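Local coordinates for thioredoxin-like protein (Klebsiella pneumoniae subsp. pneumoniae MGH 78578, PDB 3TY1), which is of unknown function but probably binds carbohydrate, as a putative relative of the aldose 1-epimerases, at residues Asp205-Tyr210 against Thr326-Gln331; Gln294-Thr299 against Arg333-Gln338. All blocks are in the same frame, centred on the assembly; numbering follows the deposited sequence. Where two conformers were deposited one is given.

Contact 1 (Asp205-Tyr210 against Thr326-Gln331); sequences DYQIIY and TIERKQ
The amide of Q207 meets E328 through its nitrogen: NE2 lies 3.4 Å from E328 CB and 3.7 Å from E328 CG, against the aliphatic root of the acid rather than its carboxylate. Beyond CG the glutamine runs extended (chi2 173°), which carries its amide from strand 204-214 across to helix 325-330. E328 instead bends at chi2 (-64°), turning its carboxylate aside, yet the amide and carboxylate planes end up only 11° apart. Both polar ends share S320, whose OG bonds to Q207 NE2 and to E328 OE1, while Q207 OE1 accepts from the backbone N of T122.

Nearer the solvent, D205 and R329 face each other across a water. The water donates to D205 OD2 at 2.7 Å and accepts from R329 NE at 2.9 Å, sitting at the edge of the guanidinium and in its plane. Directly, OD2 and NE stand 4.4 Å apart, with the oxygen well out of that plane, and R329 NH2 turns to Y133 OH. Strand and short helix of this supersandwich are thus joined by that packing and by indirect polar links, a shared serine hydroxyl and a bridging water; the opposite charges probably add a weak, water-screened attraction.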
ATOM      1  N   ASP A 205      13.776  21.471  -5.794  1.00 41.36           N
ATOM      2  CA  ASP A 205      14.809  20.946  -4.896  1.00 41.35           C
ATOM      3  C   ASP A 205      15.099  19.461  -5.165  1.00 38.24           C
ATOM      4  O   ASP A 205      14.236  18.747  -5.647  1.00 37.24           O
ATOM      5  CB  ASP A 205      14.368  21.050  -3.420  1.00 40.63           C
ATOM      6  CG  ASP A 205      14.377  22.457  -2.887  1.00 49.20           C
ATOM      7  OD1 ASP A 205      14.841  23.410  -3.565  1.00 47.22           O
ATOM      8  OD2 ASP A 205      13.914  22.594  -1.749  1.00 46.83           O
ATOM      9  N   TYR A 206      16.329  19.035  -4.891  1.00 38.47           N
ATOM     10  CA  TYR A 206      16.650  17.620  -4.887  1.00 38.37           C
ATOM     11  C   TYR A 206      17.757  17.389  -3.887  1.00 38.37           C
ATOM     12  O   TYR A 206      18.484  18.320  -3.538  1.00 38.84           O
ATOM     13  CB  TYR A 206      17.025  17.103  -6.276  1.00 37.77           C
ATOM     14  CG  TYR A 206      18.410  17.499  -6.786  1.00 39.48           C
ATOM     15  CD1 TYR A 206      18.618  18.698  -7.483  1.00 46.03           C
ATOM     16  CD2 TYR A 206      19.494  16.670  -6.573  1.00 37.84           C
ATOM     17  CE1 TYR A 206      19.893  19.033  -7.957  1.00 44.03           C
ATOM     18  CE2 TYR A 206      20.749  16.990  -7.029  1.00 41.93           C
ATOM     19  CZ  TYR A 206      20.953  18.154  -7.716  1.00 41.87           C
ATOM     20  OH  TYR A 206      22.230  18.399  -8.125  1.00 43.06           O
ATOM     21  N   GLN A 207      17.805  16.162  -3.388  1.00 35.55           N
ATOM     22  CA  GLN A 207      18.861  15.658  -2.530  1.00 34.80           C
ATOM     23  C   GLN A 207      19.134  14.201  -2.883  1.00 35.44           C
ATOM     24  O   GLN A 207      18.206  13.479  -3.241  1.00 37.72           O
ATOM     25  CB  GLN A 207      18.462  15.682  -1.066  1.00 34.97           C
ATOM     26  CG  GLN A 207      18.046  17.013  -0.489  1.00 35.38           C
ATOM     27  CD  GLN A 207      17.533  16.835   0.908  1.00 35.11           C
ATOM     28  OE1 GLN A 207      16.348  16.518   1.100  1.00 34.66           O
ATOM     29  NE2 GLN A 207      18.425  16.996   1.908  1.00 33.52           N
ATOM     30  N   ILE A 208      20.376  13.752  -2.730  1.00 34.39           N
ATOM     31  CA  ILE A 208      20.687  12.315  -2.950  1.00 33.99           C
ATOM     32  C   ILE A 208      21.852  11.857  -2.098  1.00 32.53           C
ATOM     33  O   ILE A 208      22.823  12.563  -1.976  1.00 34.17           O
ATOM     34  CB  ILE A 208      20.952  12.010  -4.458  1.00 32.91           C
ATOM     35  CG1 ILE A 208      21.269  10.523  -4.744  1.00 32.48           C
ATOM     36  CG2 ILE A 208      22.061  12.936  -5.030  1.00 36.68           C
ATOM     37  CD1 ILE A 208      20.127   9.537  -4.387  1.00 29.84           C
ATOM     38  N   ILE A 209      21.744  10.645  -1.535  1.00 31.68           N
ATOM     39  CA  ILE A 209      22.839   9.982  -0.866  1.00 30.73           C
ATOM     40  C   ILE A 209      22.918   8.597  -1.531  1.00 32.24           C
ATOM     41  O   ILE A 209      21.882   7.895  -1.616  1.00 28.17           O
ATOM     42  CB  ILE A 209      22.579   9.835   0.676  1.00 33.56           C
ATOM     43  CG1 ILE A 209      22.441  11.194   1.351  1.00 39.79           C
ATOM     44  CG2 ILE A 209      23.671   8.981   1.313  1.00 32.14           C
ATOM     45  CD1 ILE A 209      22.147  11.151   2.845  1.00 31.64           C
ATOM     46  N   TYR A 210      24.108   8.223  -2.026  1.00 28.60           N
ATOM     47  CA  TYR A 210      24.387   6.888  -2.552  1.00 28.76           C
ATOM     48  C   TYR A 210      24.826   6.032  -1.358  1.00 28.62           C
ATOM     49  O   TYR A 210      26.014   5.959  -1.006  1.00 33.03           O
ATOM     50  CB  TYR A 210      25.428   6.973  -3.663  1.00 29.52           C
ATOM     51  CG  TYR A 210      24.797   7.443  -4.954  1.00 31.92           C
ATOM     52  CD1 TYR A 210      24.558   8.775  -5.200  1.00 34.58           C
ATOM     53  CD2 TYR A 210      24.362   6.517  -5.902  1.00 31.22           C
ATOM     54  CE1 TYR A 210      23.915   9.179  -6.375  1.00 29.22           C
ATOM     55  CE2 TYR A 210      23.795   6.901  -7.037  1.00 30.67           C
ATOM     56  CZ  TYR A 210      23.556   8.234  -7.288  1.00 30.67           C
ATOM     57  OH  TYR A 210      22.914   8.579  -8.448  1.00 33.09           O
ATOM     58  N   THR A 326      14.753  19.659   6.903  1.00 44.14           N
ATOM     59  CA  THR A 326      14.730  20.946   7.600  1.00 46.90           C
ATOM     60  C   THR A 326      16.147  21.463   7.888  1.00 45.78           C
ATOM     61  O   THR A 326      16.442  22.609   7.636  1.00 50.30           O
ATOM     62  CB  THR A 326      13.916  20.860   8.937  1.00 48.66           C
ATOM     63  OG1 THR A 326      14.317  19.687   9.658  1.00 49.59           O
ATOM     64  CG2 THR A 326      12.428  20.792   8.661  1.00 47.70           C
ATOM     65  N   ILE A 327      17.025  20.608   8.401  1.00 45.08           N
ATOM     66  CA  ILE A 327      18.429  20.986   8.696  1.00 46.02           C
ATOM     67  C   ILE A 327      19.217  21.187   7.414  1.00 45.23           C
ATOM     68  O   ILE A 327      19.937  22.188   7.276  1.00 47.08           O
ATOM     69  CB  ILE A 327      19.094  19.965   9.639  1.00 45.55           C
ATOM     70  CG1 ILE A 327      18.569  20.203  11.061  1.00 52.75           C
ATOM     71  CG2 ILE A 327      20.609  20.061   9.596  1.00 47.14           C
ATOM     72  CD1 ILE A 327      18.629  19.007  11.967  1.00 50.04           C
ATOM     73  N   GLU A 328      19.033  20.280   6.450  1.00 44.96           N
ATOM     74  CA  GLU A 328      19.736  20.373   5.155  1.00 43.77           C
ATOM     75  C   GLU A 328      19.358  21.627   4.350  1.00 46.24           C
ATOM     76  O   GLU A 328      20.216  22.180   3.643  1.00 49.71           O
ATOM     77  CB  GLU A 328      19.562  19.106   4.328  1.00 39.61           C
ATOM     78  CG  GLU A 328      20.146  17.890   5.023  1.00 37.22           C
ATOM     79  CD  GLU A 328      21.648  17.962   5.218  1.00 45.78           C
ATOM     80  OE1 GLU A 328      22.373  18.047   4.198  1.00 46.53           O
ATOM     81  OE2 GLU A 328      22.109  17.968   6.389  1.00 43.24           O
ATOM     82  N   ARG A 329      18.121  22.093   4.477  1.00 44.48           N
ATOM     83  CA  ARG A 329      17.725  23.379   3.872  1.00 49.18           C
ATOM     84  C   ARG A 329      18.374  24.558   4.608  1.00 51.36           C
ATOM     85  O   ARG A 329      18.951  25.463   3.981  1.00 53.12           O
ATOM     86  CB  ARG A 329      16.214  23.575   3.936  1.00 50.82           C
ATOM     87  CG  ARG A 329      15.419  22.738   2.950  1.00 49.71           C
ATOM     88  CD  ARG A 329      13.986  22.692   3.411  1.00 51.01           C
ATOM     89  NE  ARG A 329      13.139  21.876   2.561  1.00 48.60           N
ATOM     90  CZ  ARG A 329      11.860  21.605   2.809  1.00 51.36           C
ATOM     91  NH1 ARG A 329      11.233  22.084   3.891  1.00 53.31           N
ATOM     92  NH2 ARG A 329      11.195  20.827   1.967  1.00 50.17           N
ATOM     93  N   LYS A 330      18.256  24.536   5.938  1.00 52.75           N
ATOM     94  CA  LYS A 330      18.779  25.600   6.814  1.00 56.36           C
ATOM     95  C   LYS A 330      20.264  25.778   6.550  1.00 55.04           C
ATOM     96  O   LYS A 330      20.716  26.876   6.345  1.00 53.57           O
ATOM     97  CB  LYS A 330      18.549  25.249   8.295  1.00 57.00           C
ATOM     98  CG  LYS A 330      18.709  26.400   9.297  1.00 67.11           C
ATOM     99  CD  LYS A 330      17.375  27.140   9.515  1.00 80.25           C
ATOM    100  CE  LYS A 330      17.477  28.252  10.571  1.00 82.63           C
ATOM    101  NZ  LYS A 330      18.491  29.250  10.184  1.00 85.06           N
ATOM    102  N   GLN A 331      21.012  24.680   6.487  1.00 51.41           N
ATOM    103  CA  GLN A 331      22.453  24.742   6.243  1.00 52.29           C
ATOM    104  C   GLN A 331      22.846  24.779   4.744  1.00 52.69           C
ATOM    105  O   GLN A 331      24.013  24.621   4.422  1.00 50.90           O
ATOM    106  CB  GLN A 331      23.184  23.643   7.023  1.00 51.62           C
ATOM    107  CG  GLN A 331      22.808  23.679   8.506  1.00 55.89           C
ATOM    108  CD  GLN A 331      23.708  22.847   9.375  1.00 56.02           C
ATOM    109  OE1 GLN A 331      24.320  21.884   8.926  1.00 53.76           O
ATOM    110  NE2 GLN A 331      23.802  23.227  10.642  1.00 56.82           N
TER
HETATM  111  O   HOH W   1      13.727  20.523   0.032  1.00 44.26           O

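Contact 2 (Gln294-Thr299 against Arg333-Gln338). With SO4 (sulfate ion), chain K.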
ATOM      1  N   GLN A 294      29.430  16.721  -7.988  1.00 39.42           N
ATOM      2  CA  GLN A 294      28.127  16.100  -8.019  1.00 40.12           C
ATOM      3  C   GLN A 294      27.676  15.690  -6.615  1.00 38.18           C
ATOM      4  O   GLN A 294      26.515  15.852  -6.272  1.00 38.92           O
ATOM      5  CB  GLN A 294      28.189  14.826  -8.893  1.00 37.35           C
ATOM      6  CG  GLN A 294      28.697  15.063 -10.337  1.00 39.23           C
ATOM      7  CD  GLN A 294      28.902  13.767 -11.135  1.00 34.85           C
ATOM      8  OE1 GLN A 294      29.001  12.671 -10.581  1.00 33.97           O
ATOM      9  NE2 GLN A 294      28.958  13.900 -12.445  1.00 31.86           N
ATOM     10  N   LEU A 295      28.609  15.148  -5.837  1.00 36.15           N
ATOM     11  CA  LEU A 295      28.352  14.614  -4.502  1.00 38.24           C
ATOM     12  C   LEU A 295      29.420  15.247  -3.572  1.00 35.95           C
ATOM     13  O   LEU A 295      30.449  14.644  -3.274  1.00 40.07           O
ATOM     14  CB  LEU A 295      28.376  13.073  -4.533  1.00 37.14           C
ATOM     15  CG  LEU A 295      27.335  12.379  -5.399  1.00 36.18           C
ATOM     16  CD1 LEU A 295      27.653  10.865  -5.524  1.00 30.89           C
ATOM     17  CD2 LEU A 295      25.854  12.585  -4.878  1.00 32.03           C
ATOM     18  N   PRO A 296      29.185  16.490  -3.139  1.00 39.04           N
ATOM     19  CA  PRO A 296      30.234  17.187  -2.377  1.00 41.25           C
ATOM     20  C   PRO A 296      30.566  16.729  -0.982  1.00 40.63           C
ATOM     21  O   PRO A 296      31.645  17.095  -0.491  1.00 39.75           O
ATOM     22  CB  PRO A 296      29.759  18.662  -2.371  1.00 44.85           C
ATOM     23  CG  PRO A 296      28.565  18.710  -3.217  1.00 46.73           C
ATOM     24  CD  PRO A 296      28.003  17.343  -3.288  1.00 43.62           C
ATOM     25  N   VAL A 297      29.683  15.960  -0.335  1.00 38.58           N
ATOM     26  CA  VAL A 297      29.863  15.531   1.043  1.00 38.54           C
ATOM     27  C   VAL A 297      29.869  14.028   1.159  1.00 37.41           C
ATOM     28  O   VAL A 297      29.510  13.331   0.212  1.00 35.75           O
ATOM     29  CB  VAL A 297      28.821  16.165   2.005  1.00 39.09           C
ATOM     30  CG1 VAL A 297      29.017  17.719   1.992  1.00 34.43           C
ATOM     31  CG2 VAL A 297      27.390  15.745   1.684  1.00 41.36           C
ATOM     32  N   LEU A 298      30.344  13.555   2.305  1.00 37.36           N
ATOM     33  CA  LEU A 298      30.466  12.123   2.569  1.00 36.67           C
ATOM     34  C   LEU A 298      30.028  11.798   3.990  1.00 35.84           C
ATOM     35  O   LEU A 298      30.399  12.488   4.932  1.00 37.94           O
ATOM     36  CB  LEU A 298      31.913  11.687   2.336  1.00 37.62           C
ATOM     37  CG  LEU A 298      32.294  10.212   2.513  1.00 38.39           C
ATOM     38  CD1 LEU A 298      31.571   9.379   1.497  1.00 30.28           C
ATOM     39  CD2 LEU A 298      33.815  10.083   2.295  1.00 36.34           C
ATOM     40  N   THR A 299      29.240  10.743   4.133  1.00 32.71           N
ATOM     41  CA  THR A 299      28.814  10.246   5.445  1.00 35.02           C
ATOM     42  C   THR A 299      29.399   8.867   5.648  1.00 35.85           C
ATOM     43  O   THR A 299      29.380   8.026   4.723  1.00 32.92           O
ATOM     44  CB  THR A 299      27.260  10.174   5.533  1.00 34.43           C
ATOM     45  OG1 THR A 299      26.717  11.484   5.382  1.00 39.78           O
ATOM     46  CG2 THR A 299      26.779   9.551   6.874  1.00 35.53           C
ATOM     47  N   ARG A 333      22.533  22.943   1.963  1.00 46.86           N
ATOM     48  CA  ARG A 333      23.043  21.836   1.152  1.00 47.91           C
ATOM     49  C   ARG A 333      22.002  21.279   0.158  1.00 48.35           C
ATOM     50  O   ARG A 333      22.383  20.551  -0.760  1.00 44.79           O
ATOM     51  CB  ARG A 333      23.610  20.737   2.044  1.00 45.26           C
ATOM     52  CG  ARG A 333      24.919  21.133   2.709  1.00 47.55           C
ATOM     53  CD  ARG A 333      25.455  19.968   3.533  1.00 44.38           C
ATOM     54  NE  ARG A 333      24.635  19.719   4.720  1.00 46.15           N
ATOM     55  CZ  ARG A 333      24.796  20.331   5.893  1.00 51.64           C
ATOM     56  NH1 ARG A 333      25.773  21.219   6.074  1.00 52.39           N
ATOM     57  NH2 ARG A 333      23.988  20.044   6.905  1.00 43.12           N
ATOM     58  N   VAL A 334      20.716  21.634   0.313  1.00 48.03           N
ATOM     59  CA  VAL A 334      19.697  21.206  -0.646  1.00 49.91           C
ATOM     60  C   VAL A 334      19.973  21.912  -1.990  1.00 53.52           C
ATOM     61  O   VAL A 334      20.007  23.118  -2.056  1.00 55.37           O
ATOM     62  CB  VAL A 334      18.277  21.497  -0.142  1.00 49.95           C
ATOM     63  CG1 VAL A 334      17.247  21.177  -1.213  1.00 45.69           C
ATOM     64  CG2 VAL A 334      18.018  20.684   1.108  1.00 47.78           C
ATOM     65  N   LYS A 335      20.190  21.126  -3.036  1.00 53.40           N
ATOM     66  CA  LYS A 335      20.508  21.635  -4.365  1.00 54.76           C
ATOM     67  C   LYS A 335      19.184  21.896  -5.067  1.00 51.83           C
ATOM     68  O   LYS A 335      18.151  21.405  -4.614  1.00 46.57           O
ATOM     69  CB  LYS A 335      21.340  20.567  -5.132  1.00 56.33           C
ATOM     70  CG  LYS A 335      22.598  19.959  -4.371  1.00 59.42           C
ATOM     71  CD  LYS A 335      23.583  21.062  -3.855  1.00 69.92           C
ATOM     72  CE  LYS A 335      24.936  20.558  -3.222  1.00 69.62           C
ATOM     73  NZ  LYS A 335      24.949  20.140  -1.760  1.00 58.53           N
ATOM     74  N   GLN A 336      19.213  22.689  -6.136  1.00 53.63           N
ATOM     75  CA  GLN A 336      18.049  23.003  -6.974  0.50 53.98           C
ATOM     76  C   GLN A 336      18.351  22.602  -8.431  1.00 54.07           C
ATOM     77  O   GLN A 336      19.490  22.751  -8.892  1.00 54.66           O
ATOM     78  CB  GLN A 336      17.745  24.502  -6.910  0.50 56.86           C
ATOM     79  CG  GLN A 336      17.240  24.987  -5.540  0.50 59.07           C
ATOM     80  CD  GLN A 336      18.347  25.113  -4.501  0.50 63.07           C
ATOM     81  OE1 GLN A 336      19.424  25.648  -4.786  0.50 66.22           O
ATOM     82  NE2 GLN A 336      18.080  24.630  -3.290  0.50 51.95           N
ATOM     83  N   LEU A 337      17.360  22.083  -9.152  1.00 51.60           N
ATOM     84  CA  LEU A 337      17.529  21.707 -10.551  1.00 48.17           C
ATOM     85  C   LEU A 337      16.562  22.557 -11.357  1.00 47.20           C
ATOM     86  O   LEU A 337      15.354  22.573 -11.093  1.00 46.30           O
ATOM     87  CB  LEU A 337      17.279  20.201 -10.732  1.00 46.00           C
ATOM     88  CG  LEU A 337      17.889  19.408 -11.901  1.00 49.14           C
ATOM     89  CD1 LEU A 337      19.381  19.686 -12.141  1.00 45.06           C
ATOM     90  CD2 LEU A 337      17.623  17.886 -11.682  1.00 40.34           C
ATOM     91  N   GLN A 338      17.105  23.302 -12.321  1.00 48.12           N
ATOM     92  CA  GLN A 338      16.311  24.210 -13.141  1.00 51.57           C
ATOM     93  C   GLN A 338      15.380  23.459 -14.087  1.00 50.91           C
ATOM     94  O   GLN A 338      15.611  22.283 -14.345  1.00 49.43           O
ATOM     95  CB  GLN A 338      17.254  25.144 -13.920  1.00 55.69           C
ATOM     96  CG  GLN A 338      18.079  26.083 -13.014  1.00 56.86           C
ATOM     97  CD  GLN A 338      17.200  26.900 -12.089  1.00 60.51           C
ATOM     98  OE1 GLN A 338      17.354  26.865 -10.869  1.00 68.80           O
ATOM     99  NE2 GLN A 338      16.228  27.569 -12.659  1.00 54.01           N
TER
HETATM  100  S   SO4 K 511      29.326  17.455 -13.934  1.00 88.22           S
HETATM  101  O1  SO4 K 511      29.919  17.825 -12.635  1.00 60.60           O
HETATM  102  O2  SO4 K 511      28.748  18.661 -14.562  1.00 68.67           O
HETATM  103  O3  SO4 K 511      30.373  16.899 -14.824  1.00 70.30           O
HETATM  104  O4  SO4 K 511      28.230  16.467 -13.779  1.00 53.37           O
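P296 and K335 meet where the end of the lysine chain comes up to the proline ring: K335 CE lies 4.1 Å from P296 CG, and NZ is about equally close at 4.2 Å from the same carbon. Beside them V297 CG1 approaches R333 CD at 4.5 Å, so that the arginine presents methylene carbon, not charge, to the valine.

Hydrogen bonding holds the lysine in place from its own side. Its chain bends at chi2 (-54°) and again at chi4 (-84°), doubling back until NZ donates to R333 O at 2.8 Å, in the carbonyl plane and on a lone pair; a second bond, to T319 O, grips the same ammonium. In the supersandwich fold, strands 297-304 and 335-337 belong to one mixed, branched sheet without pairing with each other: 297-304 pairs with 259-265 and 311-318, whereas 335-337 lies against 204-214. Side chains therefore make this contact, with no backbone bond across it. The guanidinium of R333 has its charged partner in E328.

At the other end of segment 294-299, Q294 points away from 333-338. Its NE2 donates to O4 of a sulfate, probably from the crystallisation liquor, at 3.0 Å with an N-H...O angle of 165°, and its OE1 accepts from the backbone N of D346.

How the contacts relate
Contacts 1 and 2 are neighbours, their centres 7 Å apart, and both are only partly buried; contact 2 is the more superficial, with V297 alone buried among its four touching residues against Q207 and E328 in contact 1. Both reach the same mixed sheet, in which strands 204-214 and 335-337 are adjacent, and helix 325-330 leads along the chain into strand 335-337. Contact 1 ties that helix to the sheet largely by polar means, whereas contact 2 brings the loop ahead of strand 297-304 against strand 335-337, with which it does not pair, mainly through aliphatic carbon. A salt bridge from E328 OE2 to R333 NH2, 2.8 Å long, connects them directly; D205 also packs on V334.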